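Local coordinates for protein putative sortase (Streptococcus pneumoniae, PDB 2W1K) that probably acts as a class C sortase, a cysteine transpeptidase that joins pilin subunits covalently during assembly of the pneumococcal pilus, at residues I153-W158 / N182-V187. Residues are numbered along the deposited sequence; the frame is centred on the assembly and turned at random.
Sequences ILPSEW and NKRLLV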
ATOM      1  N   ILE A 153      -1.653  15.685   8.596  1.00 39.83           N
ATOM      2  CA  ILE A 153      -2.965  16.272   8.246  1.00 39.06           C
ATOM      3  C   ILE A 153      -3.981  15.996   9.320  1.00 38.55           C
ATOM      4  O   ILE A 153      -3.711  15.148  10.170  1.00 40.40           O
ATOM      5  CB  ILE A 153      -3.455  15.773   6.858  1.00 39.68           C
ATOM      6  CG1 ILE A 153      -3.929  14.274   6.951  1.00 35.81           C
ATOM      7  CG2 ILE A 153      -2.366  16.125   5.793  1.00 37.44           C
ATOM      8  CD1 ILE A 153      -4.670  13.809   5.718  1.00 35.01           C
ATOM      9  N   LEU A 154      -5.146  16.650   9.262  1.00 37.31           N
ATOM     10  CA  LEU A 154      -6.286  16.317  10.146  1.00 38.02           C
ATOM     11  C   LEU A 154      -7.096  15.195   9.491  1.00 37.60           C
ATOM     12  O   LEU A 154      -7.200  15.180   8.251  1.00 36.53           O
ATOM     13  CB  LEU A 154      -7.220  17.563  10.301  1.00 38.83           C
ATOM     14  CG  LEU A 154      -6.637  18.814  10.997  1.00 41.06           C
ATOM     15  CD1 LEU A 154      -7.783  19.795  11.460  1.00 37.85           C
ATOM     16  CD2 LEU A 154      -5.786  18.353  12.162  1.00 38.73           C
ATOM     17  N   PRO A 155      -7.673  14.260  10.284  1.00 37.02           N
ATOM     18  CA  PRO A 155      -8.476  13.165   9.730  1.00 38.61           C
ATOM     19  C   PRO A 155      -9.657  13.620   8.823  1.00 41.34           C
ATOM     20  O   PRO A 155     -10.091  12.873   7.961  1.00 43.29           O
ATOM     21  CB  PRO A 155      -9.093  12.542  10.951  1.00 37.45           C
ATOM     22  CG  PRO A 155      -8.258  12.909  12.061  1.00 37.93           C
ATOM     23  CD  PRO A 155      -7.570  14.177  11.753  1.00 37.90           C
ATOM     24  N   SER A 156     -10.196  14.815   9.029  1.00 42.41           N
ATOM     25  CA  SER A 156     -11.323  15.274   8.225  1.00 43.05           C
ATOM     26  C   SER A 156     -10.874  15.805   6.872  1.00 43.49           C
ATOM     27  O   SER A 156     -11.714  16.115   5.980  1.00 43.99           O
ATOM     28  CB  SER A 156     -11.980  16.426   8.993  1.00 44.25           C
ATOM     29  OG  SER A 156     -10.998  17.438   9.283  1.00 46.01           O
ATOM     30  N   GLU A 157      -9.556  15.966   6.734  1.00 43.06           N
ATOM     31  CA  GLU A 157      -8.985  16.543   5.529  1.00 42.87           C
ATOM     32  C   GLU A 157      -8.687  15.545   4.420  1.00 42.18           C
ATOM     33  O   GLU A 157      -7.611  15.590   3.813  1.00 41.00           O
ATOM     34  CB  GLU A 157      -7.723  17.348   5.846  1.00 42.84           C
ATOM     35  CG  GLU A 157      -8.052  18.632   6.481  1.00 44.52           C
ATOM     36  CD  GLU A 157      -6.831  19.323   7.007  1.00 48.29           C
ATOM     37  OE1 GLU A 157      -5.796  18.652   7.189  1.00 51.49           O
ATOM     38  OE2 GLU A 157      -6.915  20.541   7.285  1.00 52.48           O
ATOM     39  N   TRP A 158      -9.709  14.749   4.103  1.00 42.48           N
ATOM     40  CA  TRP A 158      -9.662  13.694   3.096  1.00 42.38           C
ATOM     41  C   TRP A 158      -9.200  14.173   1.712  1.00 41.50           C
ATOM     42  O   TRP A 158      -8.527  13.413   1.009  1.00 42.57           O
ATOM     43  CB  TRP A 158     -11.001  12.946   3.057  1.00 41.87           C
ATOM     44  CG  TRP A 158     -12.128  13.759   2.479  1.00 45.17           C
ATOM     45  CD1 TRP A 158     -13.126  14.436   3.170  1.00 46.16           C
ATOM     46  CD2 TRP A 158     -12.398  13.986   1.067  1.00 46.67           C
ATOM     47  NE1 TRP A 158     -13.989  15.065   2.272  1.00 44.27           N
ATOM     48  CE2 TRP A 158     -13.565  14.808   0.986  1.00 47.68           C
ATOM     49  CE3 TRP A 158     -11.760  13.586  -0.120  1.00 40.58           C
ATOM     50  CZ2 TRP A 158     -14.100  15.223  -0.241  1.00 48.93           C
ATOM     51  CZ3 TRP A 158     -12.254  14.025  -1.309  1.00 47.39           C
ATOM     52  CH2 TRP A 158     -13.435  14.822  -1.379  1.00 49.07           C
ATOM     53  N   ASN A 182      -4.557  12.089  17.122  1.00 31.86           N
ATOM     54  CA  ASN A 182      -5.591  12.880  16.644  1.00 34.17           C
ATOM     55  C   ASN A 182      -5.233  13.490  15.285  1.00 34.99           C
ATOM     56  O   ASN A 182      -6.006  14.260  14.687  1.00 35.30           O
ATOM     57  CB  ASN A 182      -5.929  13.934  17.692  1.00 35.70           C
ATOM     58  CG  ASN A 182      -4.842  14.936  17.909  1.00 39.42           C
ATOM     59  OD1 ASN A 182      -3.630  14.618  18.061  1.00 44.99           O
ATOM     60  ND2 ASN A 182      -5.274  16.198  18.011  1.00 45.47           N
ATOM     61  N   LYS A 183      -4.065  13.117  14.786  1.00 35.72           N
ATOM     62  CA  LYS A 183      -3.633  13.555  13.439  1.00 35.23           C
ATOM     63  C   LYS A 183      -3.262  12.375  12.537  1.00 34.51           C
ATOM     64  O   LYS A 183      -3.384  11.206  12.923  1.00 34.34           O
ATOM     65  CB  LYS A 183      -2.507  14.611  13.568  1.00 34.80           C
ATOM     66  CG  LYS A 183      -3.074  15.836  14.302  1.00 38.70           C
ATOM     67  CD  LYS A 183      -2.116  16.968  14.376  1.00 42.77           C
ATOM     68  CE  LYS A 183      -2.795  18.200  14.945  1.00 49.41           C
ATOM     69  NZ  LYS A 183      -1.731  19.222  15.268  1.00 51.19           N
ATOM     70  N   ARG A 184      -2.892  12.663  11.291  1.00 34.26           N
ATOM     71  CA  ARG A 184      -2.495  11.546  10.419  1.00 33.24           C
ATOM     72  C   ARG A 184      -1.164  11.954   9.861  1.00 33.05           C
ATOM     73  O   ARG A 184      -1.038  13.052   9.311  1.00 32.36           O
ATOM     74  CB  ARG A 184      -3.486  11.305   9.310  1.00 32.78           C
ATOM     75  CG  ARG A 184      -4.898  11.186   9.774  1.00 32.78           C
ATOM     76  CD  ARG A 184      -5.050   9.816  10.446  1.00 32.93           C
ATOM     77  NE  ARG A 184      -6.402   9.633  10.924  1.00 31.78           N
ATOM     78  CZ  ARG A 184      -6.785   9.755  12.218  1.00 36.86           C
ATOM     79  NH1 ARG A 184      -5.923  10.088  13.212  1.00 32.52           N
ATOM     80  NH2 ARG A 184      -8.035   9.530  12.517  1.00 32.74           N
ATOM     81  N   LEU A 185      -0.181  11.087  10.039  1.00 32.97           N
ATOM     82  CA  LEU A 185       1.094  11.202   9.326  1.00 34.63           C
ATOM     83  C   LEU A 185       1.066  10.616   7.867  1.00 34.27           C
ATOM     84  O   LEU A 185       0.750   9.438   7.615  1.00 35.48           O
ATOM     85  CB  LEU A 185       2.233  10.599  10.158  1.00 34.92           C
ATOM     86  CG  LEU A 185       3.636  10.519   9.497  1.00 37.25           C
ATOM     87  CD1 LEU A 185       4.136  11.884   9.056  1.00 32.81           C
ATOM     88  CD2 LEU A 185       4.640   9.882  10.430  1.00 35.95           C
ATOM     89  N   LEU A 186       1.434  11.435   6.913  1.00 33.70           N
ATOM     90  CA  LEU A 186       1.562  10.945   5.531  1.00 33.16           C
ATOM     91  C   LEU A 186       3.010  10.930   5.116  1.00 31.64           C
ATOM     92  O   LEU A 186       3.643  11.941   5.153  1.00 32.35           O
ATOM     93  CB  LEU A 186       0.856  11.891   4.567  1.00 31.17           C
ATOM     94  CG  LEU A 186      -0.644  11.824   4.269  1.00 35.22           C
ATOM     95  CD1 LEU A 186      -1.556  11.380   5.398  1.00 34.64           C
ATOM     96  CD2 LEU A 186      -1.200  13.066   3.513  1.00 25.80           C
ATOM     97  N   VAL A 187       3.485   9.808   4.592  1.00 31.18           N
ATOM     98  CA  VAL A 187       4.792   9.714   4.020  1.00 28.97           C
ATOM     99  C   VAL A 187       4.622   9.351   2.510  1.00 30.47           C
ATOM    100  O   VAL A 187       4.067   8.305   2.165  1.00 29.57           O
ATOM    101  CB  VAL A 187       5.621   8.592   4.781  1.00 29.02           C
ATOM    102  CG1 VAL A 187       7.033   8.607   4.285  1.00 24.09           C
ATOM    103  CG2 VAL A 187       5.608   8.799   6.364  1.00 29.60           C
TER
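Ile153 and Arg184 form an antiparallel hydrogen-bonded pair at the last residue of strand 141-153, Ile153 N giving its hydrogen to Arg184 O at 2.8 Å in the carbonyl plane and Arg184 N returning one to Ile153 O at 2.8 Å. Beyond this pair the chain leaves the sheet in a type I turn, Leu154 to Glu157, and Pro155 sets CG over one face of the Arg184 guanidinium, 3.4 Å above its plane, the side chains crossing at about a right angle. The arginine chain, bent at chi2 (-74°), brings the group beneath CG, while NH1 bonds back to Lys183 O at 2.8 Å and NH2 forms a salt bridge with Asp43. On the same side of the sheet Ile153 CD1 meets Leu186 CD1 at 4.0 Å. Leu154 and Lys183 lie side by side, Leu154 CD2 4.1 Å from Lys183 CE. Glu157 closes the turn: its N bonds to Leu154 O at 2.9 Å, and its OE1, also paired with Lys160, accepts from Leu154 N at 3.0 Å. At this end of the sortase beta-barrel, the arginine's charge is probably balanced by Asp43, with the carbonyls of Lys183 and Phe181 taking NH1, leaving one face to apolar packing against proline.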